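Local coordinates for protein AP endonuclease, family 2 (Brucella melitensis biovar Abortus, PDB 3NGF) that probably interconverts hydroxypyruvate and its aldehyde isomer as a manganese-binding TIM-barrel isomerase of the hyi family, and may also have endonuclease activity, at residues P10-N15 against G242-E247; G39-F44 against Q64-M69; D185-Q190 against P216-P221. All blocks are in the same frame, centred on the assembly; numbering follows the deposited sequence.

Contact 1: P10-N15 against G242-E247. With MN (manganese (II) ion), chain C.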
loop_
_atom_site.group_PDB
_atom_site.type_symbol
_atom_site.label_atom_id
_atom_site.label_comp_id
_atom_site.label_asym_id
_atom_site.label_seq_id
_atom_site.Cartn_x
_atom_site.Cartn_y
_atom_site.Cartn_z
ATOM N N PRO A 10 2.160 3.299 -17.175
ATOM C CA PRO A 10 2.494 3.020 -15.782
ATOM C C PRO A 10 3.209 1.709 -15.590
ATOM O O PRO A 10 3.124 0.814 -16.437
ATOM C CB PRO A 10 1.125 2.929 -15.085
ATOM C CG PRO A 10 0.168 3.532 -16.004
ATOM C CD PRO A 10 0.704 3.263 -17.389
ATOM N N ARG A 11 3.933 1.601 -14.484
ATOM C CA ARG A 11 4.568 0.336 -14.137
ATOM C C ARG A 11 3.804 -0.349 -13.012
ATOM O O ARG A 11 3.443 0.273 -12.012
ATOM C CB ARG A 11 6.039 0.506 -13.807
ATOM C CG ARG A 11 6.357 1.619 -12.908
ATOM C CD ARG A 11 7.859 1.664 -12.598
ATOM N NE ARG A 11 8.138 2.783 -11.703
ATOM C CZ ARG A 11 9.294 3.016 -11.099
ATOM N NH1 ARG A 11 10.347 2.224 -11.295
ATOM N NH2 ARG A 11 9.400 4.073 -10.307
ATOM N N PHE A 12 3.521 -1.628 -13.213
ATOM C CA PHE A 12 2.638 -2.387 -12.323
ATOM C C PHE A 12 3.412 -3.385 -11.464
ATOM O O PHE A 12 4.367 -4.038 -11.909
ATOM C CB PHE A 12 1.549 -3.129 -13.108
ATOM C CG PHE A 12 0.637 -2.231 -13.840
ATOM C CD1 PHE A 12 -0.498 -1.726 -13.218
ATOM C CD2 PHE A 12 0.934 -1.826 -15.140
ATOM C CE1 PHE A 12 -1.339 -0.846 -13.894
ATOM C CE2 PHE A 12 0.104 -0.970 -15.820
ATOM C CZ PHE A 12 -1.060 -0.475 -15.192
ATOM N N ALA A 13 2.986 -3.471 -10.207
ATOM C CA ALA A 13 3.540 -4.408 -9.235
ATOM C C ALA A 13 2.460 -5.421 -8.868
ATOM O O ALA A 13 1.350 -5.030 -8.485
ATOM C CB ALA A 13 3.956 -3.666 -7.982
ATOM N N ALA A 14 2.765 -6.709 -8.984
ATOM C CA ALA A 14 1.853 -7.760 -8.547
ATOM C C ALA A 14 1.778 -7.747 -7.019
ATOM O O ALA A 14 2.809 -7.621 -6.348
ATOM C CB ALA A 14 2.327 -9.139 -9.047
ATOM N N ASN A 15 0.575 -7.803 -6.467
ATOM C CA ASN A 15 0.419 -8.000 -5.022
ATOM C C ASN A 15 0.396 -9.507 -4.690
ATOM O O ASN A 15 -0.563 -10.221 -5.014
ATOM C CB ASN A 15 -0.824 -7.271 -4.483
ATOM C CG ASN A 15 -0.896 -7.300 -2.980
ATOM O OD1 ASN A 15 -0.928 -8.376 -2.393
ATOM N ND2 ASN A 15 -0.903 -6.113 -2.336
ATOM N N GLY A 242 5.666 6.616 -9.931
ATOM C CA GLY A 242 5.807 5.524 -8.964
ATOM C C GLY A 242 5.275 4.239 -9.581
ATOM O O GLY A 242 5.237 4.108 -10.799
ATOM N N TRP A 243 4.859 3.293 -8.742
ATOM C CA TRP A 243 4.335 2.017 -9.197
ATOM C C TRP A 243 2.833 1.978 -8.964
ATOM O O TRP A 243 2.312 2.721 -8.135
ATOM C CB TRP A 243 4.964 0.862 -8.420
ATOM C CG TRP A 243 6.422 0.616 -8.692
ATOM C CD1 TRP A 243 7.466 1.279 -8.160
ATOM C CD2 TRP A 243 6.971 -0.374 -9.553
ATOM N NE1 TRP A 243 8.652 0.765 -8.625
ATOM C CE2 TRP A 243 8.376 -0.256 -9.488
ATOM C CE3 TRP A 243 6.415 -1.366 -10.365
ATOM C CZ2 TRP A 243 9.231 -1.069 -10.229
ATOM C CZ3 TRP A 243 7.283 -2.186 -11.109
ATOM C CH2 TRP A 243 8.659 -2.043 -11.013
ATOM N N VAL A 244 2.165 1.086 -9.666
ATOM C CA VAL A 244 0.745 0.831 -9.477
ATOM C C VAL A 244 0.570 -0.594 -8.965
ATOM O O VAL A 244 0.841 -1.562 -9.701
ATOM C CB VAL A 244 -0.054 1.052 -10.789
ATOM C CG1 VAL A 244 -1.539 0.782 -10.563
ATOM C CG2 VAL A 244 0.147 2.469 -11.295
ATOM N N GLY A 245 0.180 -0.734 -7.699
ATOM C CA GLY A 245 0.024 -2.054 -7.076
ATOM C C GLY A 245 -1.283 -2.729 -7.458
ATOM O O GLY A 245 -2.337 -2.104 -7.402
ATOM N N CYS A 246 -1.204 -3.997 -7.851
ATOM C CA CYS A 246 -2.388 -4.792 -8.226
ATOM C C CYS A 246 -2.950 -5.592 -7.029
ATOM O O CYS A 246 -2.812 -6.824 -6.927
ATOM C CB CYS A 246 -2.041 -5.717 -9.392
ATOM S SG CYS A 246 -1.523 -4.816 -10.881
ATOM N N GLU A 247 -3.633 -4.880 -6.146
ATOM C CA GLU A 247 -4.186 -5.443 -4.944
ATOM C C GLU A 247 -5.644 -5.805 -5.221
ATOM O O GLU A 247 -6.593 -5.132 -4.737
ATOM C CB GLU A 247 -4.116 -4.444 -3.801
ATOM C CG GLU A 247 -4.428 -5.094 -2.488
ATOM C CD GLU A 247 -4.461 -4.120 -1.346
ATOM O OE1 GLU A 247 -4.561 -2.894 -1.579
ATOM O OE2 GLU A 247 -4.406 -4.605 -0.211
HETATM MN MN MN C . -4.839 -1.094 -0.573
HETATM O O HOH W 1 3.553 4.016 -12.908
HETATM O O HOH W 2 -3.129 -1.771 1.072
HETATM O O HOH W 3 -6.280 -2.098 0.863
#
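Arg11 lays its guanidinium flat on the indole of Trp243, with the two planes 18° apart and CZ 3.8 Å from the centroid of the five-membered ring, a cation-pi stack. The two side chains cross at about a right angle, and CD of Arg11 makes a CH-pi contact over the six-membered ring. CG of Arg11 sits between the backbone N and the carbonyl carbon (chi1 46°); from there the chain runs extended across the indole. At the guanidinium's edge NE gives a weak bond to Gly242 O, while NH2 is held by Arg241 O. A water accepts from Arg11 N and donates to Gly242 O. At the edge of the indole, CZ3 of Trp243 comes 3.5 Å from Phe12 O.

Strands 11-15 and 243-246 are the first and last of the eight-stranded parallel barrel, and their pairing closes it. Val244 N donates to Arg11 O (2.8 Å), Ala13 N to Val244 O (2.9 Å) and Cys246 N to Ala13 O (2.8 Å).

On the opposite sheet face to Trp243, Phe12 and Val244 point the same way side by side, CE1 of Phe12 lying 3.7 Å from CG1 of Val244. Cys246 SG approaches the Phe12 ring obliquely, and Phe232 and Trp260 meet that ring edge-to-face. At the C-terminal ends, Asn15 and Glu247 run alongside each other, amide and carboxylate planes nearly parallel, 6° apart. Asn15 ND2 bonds Glu41, and the extended Glu247 chain carries OE1 to the manganese ion at 2.1 Å.

Contact 2: G39-F44 against Q64-M69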
loop_
_atom_site.group_PDB
_atom_site.type_symbol
_atom_site.label_atom_id
_atom_site.label_comp_id
_atom_site.label_asym_id
_atom_site.label_seq_id
_atom_site.Cartn_x
_atom_site.Cartn_y
_atom_site.Cartn_z
ATOM N N GLY A 39 7.930 -5.682 -10.652
ATOM C CA GLY A 39 7.822 -5.293 -9.247
ATOM C C GLY A 39 6.760 -6.083 -8.527
ATOM O O GLY A 39 5.808 -6.585 -9.154
ATOM N N VAL A 40 6.923 -6.210 -7.205
ATOM C CA VAL A 40 5.930 -6.861 -6.369
ATOM C C VAL A 40 5.687 -6.056 -5.082
ATOM O O VAL A 40 6.530 -5.255 -4.655
ATOM C CB VAL A 40 6.312 -8.308 -5.996
ATOM C CG1 VAL A 40 6.380 -9.197 -7.246
ATOM C CG2 VAL A 40 7.638 -8.346 -5.233
ATOM N N GLU A 41 4.540 -6.308 -4.482
ATOM C CA GLU A 41 4.190 -5.794 -3.152
ATOM C C GLU A 41 3.506 -6.913 -2.396
ATOM O O GLU A 41 3.036 -7.882 -3.006
ATOM C CB GLU A 41 3.280 -4.578 -3.252
ATOM C CG GLU A 41 1.903 -4.841 -3.882
ATOM C CD GLU A 41 1.035 -3.599 -3.945
ATOM O OE1 GLU A 41 1.585 -2.477 -4.047
ATOM O OE2 GLU A 41 -0.218 -3.757 -3.900
ATOM N N PHE A 42 3.382 -6.756 -1.080
ATOM C CA PHE A 42 2.585 -7.670 -0.272
ATOM C C PHE A 42 2.383 -7.013 1.079
ATOM O O PHE A 42 2.967 -5.963 1.322
ATOM C CB PHE A 42 3.214 -9.089 -0.136
ATOM C CG PHE A 42 4.699 -9.080 0.085
ATOM C CD1 PHE A 42 5.224 -8.672 1.303
ATOM C CD2 PHE A 42 5.564 -9.458 -0.920
ATOM C CE1 PHE A 42 6.619 -8.648 1.513
ATOM C CE2 PHE A 42 6.946 -9.445 -0.709
ATOM C CZ PHE A 42 7.466 -9.055 0.478
ATOM N N LEU A 43 1.551 -7.574 1.951
ATOM C CA LEU A 43 1.284 -6.908 3.222
ATOM C C LEU A 43 2.423 -7.103 4.216
ATOM O O LEU A 43 3.099 -6.133 4.600
ATOM C CB LEU A 43 -0.053 -7.380 3.801
ATOM C CG LEU A 43 -1.224 -6.680 3.116
ATOM C CD1 LEU A 43 -1.451 -7.236 1.755
ATOM C CD2 LEU A 43 -2.504 -6.742 3.967
ATOM N N PHE A 44 2.675 -8.354 4.596
ATOM C CA PHE A 44 3.585 -8.645 5.711
ATOM C C PHE A 44 4.621 -9.707 5.395
ATOM O O PHE A 44 4.267 -10.844 5.095
ATOM C CB PHE A 44 2.791 -9.054 6.969
ATOM C CG PHE A 44 1.619 -8.155 7.279
ATOM C CD1 PHE A 44 1.807 -6.845 7.703
ATOM C CD2 PHE A 44 0.314 -8.619 7.153
ATOM C CE1 PHE A 44 0.726 -6.015 8.002
ATOM C CE2 PHE A 44 -0.761 -7.787 7.434
ATOM C CZ PHE A 44 -0.556 -6.486 7.865
ATOM N N GLN A 64 11.069 -4.772 -4.883
ATOM C CA GLN A 64 10.096 -4.717 -3.799
ATOM C C GLN A 64 9.579 -3.285 -3.707
ATOM O O GLN A 64 10.337 -2.367 -3.374
ATOM C CB GLN A 64 10.722 -5.119 -2.460
ATOM C CG GLN A 64 9.675 -5.213 -1.325
ATOM C CD GLN A 64 8.717 -6.387 -1.489
ATOM O OE1 GLN A 64 9.149 -7.482 -1.831
ATOM N NE2 GLN A 64 7.413 -6.181 -1.184
ATOM N N VAL A 65 8.309 -3.087 -4.054
ATOM C CA VAL A 65 7.757 -1.728 -4.182
ATOM C C VAL A 65 7.166 -1.215 -2.876
ATOM O O VAL A 65 7.234 -0.004 -2.590
ATOM C CB VAL A 65 6.713 -1.714 -5.300
ATOM C CG1 VAL A 65 5.963 -0.417 -5.349
ATOM C CG2 VAL A 65 7.424 -2.060 -6.665
ATOM N N LEU A 66 6.608 -2.116 -2.079
ATOM C CA LEU A 66 5.837 -1.727 -0.888
ATOM C C LEU A 66 5.643 -2.928 0.017
ATOM O O LEU A 66 5.493 -4.053 -0.460
ATOM C CB LEU A 66 4.453 -1.181 -1.308
ATOM C CG LEU A 66 3.490 -0.826 -0.146
ATOM C CD1 LEU A 66 3.847 0.523 0.379
ATOM C CD2 LEU A 66 2.018 -0.886 -0.585
ATOM N N PHE A 67 5.643 -2.693 1.325
ATOM C CA PHE A 67 4.991 -3.589 2.277
ATOM C C PHE A 67 4.608 -2.808 3.540
ATOM O O PHE A 67 4.856 -1.589 3.641
ATOM C CB PHE A 67 5.800 -4.859 2.584
ATOM C CG PHE A 67 7.169 -4.601 3.179
ATOM C CD1 PHE A 67 7.328 -4.548 4.573
ATOM C CD2 PHE A 67 8.270 -4.390 2.357
ATOM C CE1 PHE A 67 8.595 -4.313 5.147
ATOM C CE2 PHE A 67 9.516 -4.174 2.890
ATOM C CZ PHE A 67 9.689 -4.132 4.284
ATOM N N ASN A 68 3.893 -3.471 4.433
ATOM C CA ASN A 68 3.376 -2.799 5.633
ATOM C C ASN A 68 4.260 -3.030 6.830
ATOM O O ASN A 68 4.873 -4.093 6.981
ATOM C CB ASN A 68 1.984 -3.306 5.994
ATOM C CG ASN A 68 0.958 -3.057 4.937
ATOM O OD1 ASN A 68 1.243 -2.500 3.888
ATOM N ND2 ASN A 68 -0.288 -3.487 5.216
ATOM N N MET A 69 4.276 -2.055 7.733
ATOM C CA MET A 69 4.859 -2.263 9.051
ATOM C C MET A 69 4.019 -3.290 9.851
ATOM O O MET A 69 2.853 -3.532 9.522
ATOM C CB MET A 69 4.943 -0.926 9.791
ATOM C CG MET A 69 5.738 0.142 9.047
ATOM S SD MET A 69 6.006 1.571 10.076
ATOM C CE MET A 69 7.191 2.511 9.091
#
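Strands 39-41 and 64-68 run parallel, their axes 4.8 Å apart and inclined by 10°. Val65 N donates almost straight to Val40 O (2.9 Å), whereas the bond from Phe42 N to Leu66 O is weak. Past the end of strand 39-41, Asn68 N still reaches Leu43 O (2.8 Å), a backbone bond beyond the ladder.

Gln64 bends at chi2 (69°) and brings its amide over one face of the Phe42 ring, the two planes 57° apart. OE1 and NE2 of Gln64 both come close to CE2 of Phe42, at 3.2 and 3.3 Å, with NE2 over the face toward the rim. NE2 also donates to Leu66 O (3.0 Å), which helps to fix the amide's rotation; OE1 is buried without a polar partner. The Phe44 ring turns nearly perpendicular to the Asn68 amide, with CE1 3.6 Å from Asn68 CB. Glu41 and Leu66 lie side by side, pointing the same way; the Glu41 carboxylate is held by His209 and by Gln211, a manganese ligand.

With helix 50-59 between them, these strands form a beta-alpha-beta unit of the TIM barrel, and Glu41 belongs to the second shell of its metal site.

Contact 3: D185-Q190 against P216-P221. With MN (manganese (II) ion), chain C.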
loop_
_atom_site.group_PDB
_atom_site.type_symbol
_atom_site.label_atom_id
_atom_site.label_comp_id
_atom_site.label_asym_id
_atom_site.label_seq_id
_atom_site.Cartn_x
_atom_site.Cartn_y
_atom_site.Cartn_z
ATOM N N ASP A 185 -5.179 4.104 -2.965
ATOM C CA ASP A 185 -5.813 2.888 -3.488
ATOM C C ASP A 185 -7.155 3.331 -4.106
ATOM O O ASP A 185 -8.077 3.833 -3.401
ATOM C CB ASP A 185 -5.949 1.875 -2.345
ATOM C CG ASP A 185 -6.577 0.549 -2.761
ATOM O OD1 ASP A 185 -7.419 0.553 -3.659
ATOM O OD2 ASP A 185 -6.277 -0.510 -2.156
ATOM N N LEU A 186 -7.237 3.217 -5.429
ATOM C CA LEU A 186 -8.361 3.823 -6.153
ATOM C C LEU A 186 -9.654 3.065 -5.899
ATOM O O LEU A 186 -10.773 3.596 -6.060
ATOM C CB LEU A 186 -8.038 3.931 -7.649
ATOM C CG LEU A 186 -6.961 4.953 -7.984
ATOM C CD1 LEU A 186 -6.548 4.820 -9.443
ATOM C CD2 LEU A 186 -7.433 6.394 -7.659
ATOM N N TYR A 187 -9.514 1.807 -5.507
ATOM C CA TYR A 187 -10.670 1.021 -5.066
ATOM C C TYR A 187 -11.308 1.706 -3.822
ATOM O O TYR A 187 -12.532 1.965 -3.779
ATOM C CB TYR A 187 -10.215 -0.433 -4.779
ATOM C CG TYR A 187 -11.227 -1.294 -4.066
ATOM C CD1 TYR A 187 -12.229 -1.952 -4.761
ATOM C CD2 TYR A 187 -11.167 -1.467 -2.691
ATOM C CE1 TYR A 187 -13.185 -2.737 -4.095
ATOM C CE2 TYR A 187 -12.083 -2.263 -2.026
ATOM C CZ TYR A 187 -13.099 -2.872 -2.717
ATOM O OH TYR A 187 -14.000 -3.651 -2.020
ATOM N N HIS A 188 -10.482 2.010 -2.831
ATOM C CA HIS A 188 -10.990 2.673 -1.631
ATOM C C HIS A 188 -11.477 4.104 -1.938
ATOM O O HIS A 188 -12.474 4.539 -1.397
ATOM C CB HIS A 188 -9.905 2.696 -0.548
ATOM C CG HIS A 188 -9.511 1.341 -0.036
ATOM N ND1 HIS A 188 -10.426 0.391 0.367
ATOM C CD2 HIS A 188 -8.291 0.819 0.224
ATOM C CE1 HIS A 188 -9.777 -0.668 0.826
ATOM N NE2 HIS A 188 -8.479 -0.441 0.722
ATOM N N ALA A 189 -10.754 4.824 -2.798
ATOM C CA ALA A 189 -11.067 6.218 -3.133
ATOM C C ALA A 189 -12.405 6.280 -3.862
ATOM O O ALA A 189 -13.213 7.174 -3.608
ATOM C CB ALA A 189 -9.985 6.819 -4.000
ATOM N N GLN A 190 -12.649 5.318 -4.749
ATOM C CA GLN A 190 -13.939 5.298 -5.465
ATOM C C GLN A 190 -15.151 4.991 -4.567
ATOM O O GLN A 190 -16.251 5.530 -4.793
ATOM C CB GLN A 190 -13.842 4.321 -6.644
ATOM C CG GLN A 190 -15.118 4.104 -7.453
ATOM C CD GLN A 190 -15.741 5.390 -7.967
ATOM O OE1 GLN A 190 -15.104 6.457 -7.999
ATOM N NE2 GLN A 190 -17.009 5.298 -8.377
ATOM N N PRO A 216 -17.393 -2.736 -7.926
ATOM C CA PRO A 216 -17.254 -2.978 -6.498
ATOM C C PRO A 216 -16.630 -4.320 -6.064
ATOM O O PRO A 216 -16.436 -4.536 -4.855
ATOM C CB PRO A 216 -18.703 -2.917 -6.026
ATOM C CG PRO A 216 -19.463 -3.565 -7.161
ATOM C CD PRO A 216 -18.758 -3.073 -8.400
ATOM N N ASP A 217 -16.341 -5.226 -6.989
ATOM C CA ASP A 217 -16.046 -6.608 -6.571
ATOM C C ASP A 217 -14.574 -6.976 -6.326
ATOM O O ASP A 217 -14.287 -8.106 -5.956
ATOM C CB ASP A 217 -16.691 -7.600 -7.509
ATOM C CG ASP A 217 -18.202 -7.558 -7.419
ATOM O OD1 ASP A 217 -18.729 -7.493 -6.281
ATOM O OD2 ASP A 217 -18.837 -7.576 -8.470
ATOM N N ARG A 218 -13.694 -6.012 -6.527
ATOM C CA ARG A 218 -12.270 -6.094 -6.143
ATOM C C ARG A 218 -11.527 -7.188 -6.904
ATOM O O ARG A 218 -10.722 -7.919 -6.342
ATOM C CB ARG A 218 -12.128 -6.217 -4.624
ATOM C CG ARG A 218 -10.839 -5.607 -4.078
ATOM C CD ARG A 218 -10.791 -5.616 -2.559
ATOM N NE ARG A 218 -9.637 -4.847 -2.088
ATOM C CZ ARG A 218 -9.387 -4.558 -0.808
ATOM N NH1 ARG A 218 -10.170 -5.010 0.164
ATOM N NH2 ARG A 218 -8.321 -3.840 -0.504
ATOM N N HIS A 219 -11.787 -7.252 -8.206
ATOM C CA HIS A 219 -11.130 -8.203 -9.104
ATOM C C HIS A 219 -10.241 -7.452 -10.119
ATOM O O HIS A 219 -9.898 -6.281 -9.916
ATOM C CB HIS A 219 -12.160 -9.099 -9.836
ATOM C CG HIS A 219 -13.101 -9.856 -8.945
ATOM N ND1 HIS A 219 -12.678 -10.631 -7.886
ATOM C CD2 HIS A 219 -14.446 -10.010 -9.006
ATOM C CE1 HIS A 219 -13.728 -11.191 -7.305
ATOM N NE2 HIS A 219 -14.813 -10.838 -7.971
ATOM N N GLU A 220 -9.849 -8.126 -11.200
ATOM C CA GLU A 220 -9.041 -7.515 -12.253
ATOM C C GLU A 220 -9.558 -6.142 -12.676
ATOM O O GLU A 220 -10.785 -5.956 -12.792
ATOM C CB GLU A 220 -9.002 -8.428 -13.476
ATOM C CG GLU A 220 -8.089 -9.643 -13.314
ATOM C CD GLU A 220 -8.702 -10.846 -12.571
ATOM O OE1 GLU A 220 -9.848 -10.786 -12.082
ATOM O OE2 GLU A 220 -8.016 -11.888 -12.514
ATOM N N PRO A 221 -8.651 -5.182 -12.971
ATOM C CA PRO A 221 -9.070 -3.808 -13.338
ATOM C C PRO A 221 -9.554 -3.684 -14.799
ATOM O O PRO A 221 -9.129 -2.780 -15.527
ATOM C CB PRO A 221 -7.794 -2.991 -13.164
ATOM C CG PRO A 221 -6.686 -3.985 -13.494
ATOM C CD PRO A 221 -7.178 -5.302 -12.913
HETATM MN MN MN C . -4.839 -1.094 -0.573
HETATM O O HOH W 4 -7.582 -2.914 -3.279
HETATM O O HOH W 5 -16.720 -3.113 -2.558
HETATM O O HOH W 3 -6.280 -2.098 0.863
HETATM O O HOH W 2 -3.129 -1.771 1.072
#
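At the mouth of the TIM barrel, where strand 180-185 passes into helix 186-192, the loop after strand 207-212 brings Arg218 in beside the manganese site. Its aliphatic chain crosses the Tyr187 ring at about a right angle: CG makes a CH-pi contact 3.8 Å from the ring centroid. Extended from CG to NE, the chain keeps to that face, and the guanidinium comes over the ring's rim with the planes only 11° apart, NE 3.6 Å from CE2 of Tyr187. Tyr187 reaches out with CG anti to the backbone N (chi1 169°). Its OH and Pro216 O both accept from one water, and Asn156 also bonds the hydroxyl. His188 turns its ring steeply, 75° from the guanidinium plane, leaving NE2 3.6 Å from NH2 of Arg218; its ND1 side is held by Asn153.

Asp185 occupies the N-cap of the helix, where OD1 takes weak bonds from Tyr187 N and His188 N. OD2 binds manganese at 2.2 Å, in company with Glu150, Gln211 and Glu247. One water accepts from Arg218 NH2 and lies 3.0 Å from Asp185 OD2, to which it probably donates, while a metal-bound water lies 2.8 Å from His188 NE2, in the plane of the imidazole.

OD2 of Asp185 and NH2 of Arg218 stand 4.2 Å apart, so the opposite charges meet through water instead of in a direct salt bridge. The positive guanidinium probably offsets some of the negative charge around the metal, and could polarise the waters between; its packing over the Tyr187 face probably helps keep it in place.

Contacts 1 and 2 belong to the barrel wall and share its sheet: strand 11-15 pairs with 243-246 on one side and with 39-41 on the other. Contact 2 is buried almost throughout, whereas contact 1 runs from the exposed Arg11 down to the metal. They meet where Ala14 O bonds Glu41 N and Trp243 packs on Val65. Contact 3 is largely buried at the barrel mouth, though Pro216 is exposed; it joins a helix start to a loop and relies on a CH-pi contact, waters and charge, with no strand pairing. It shares the manganese ion and two of its waters with contact 1, Glu247 and Asp185 being fellow ligands. Contacts 2 and 3 do not touch, their nearest atoms lying about 7 Å apart.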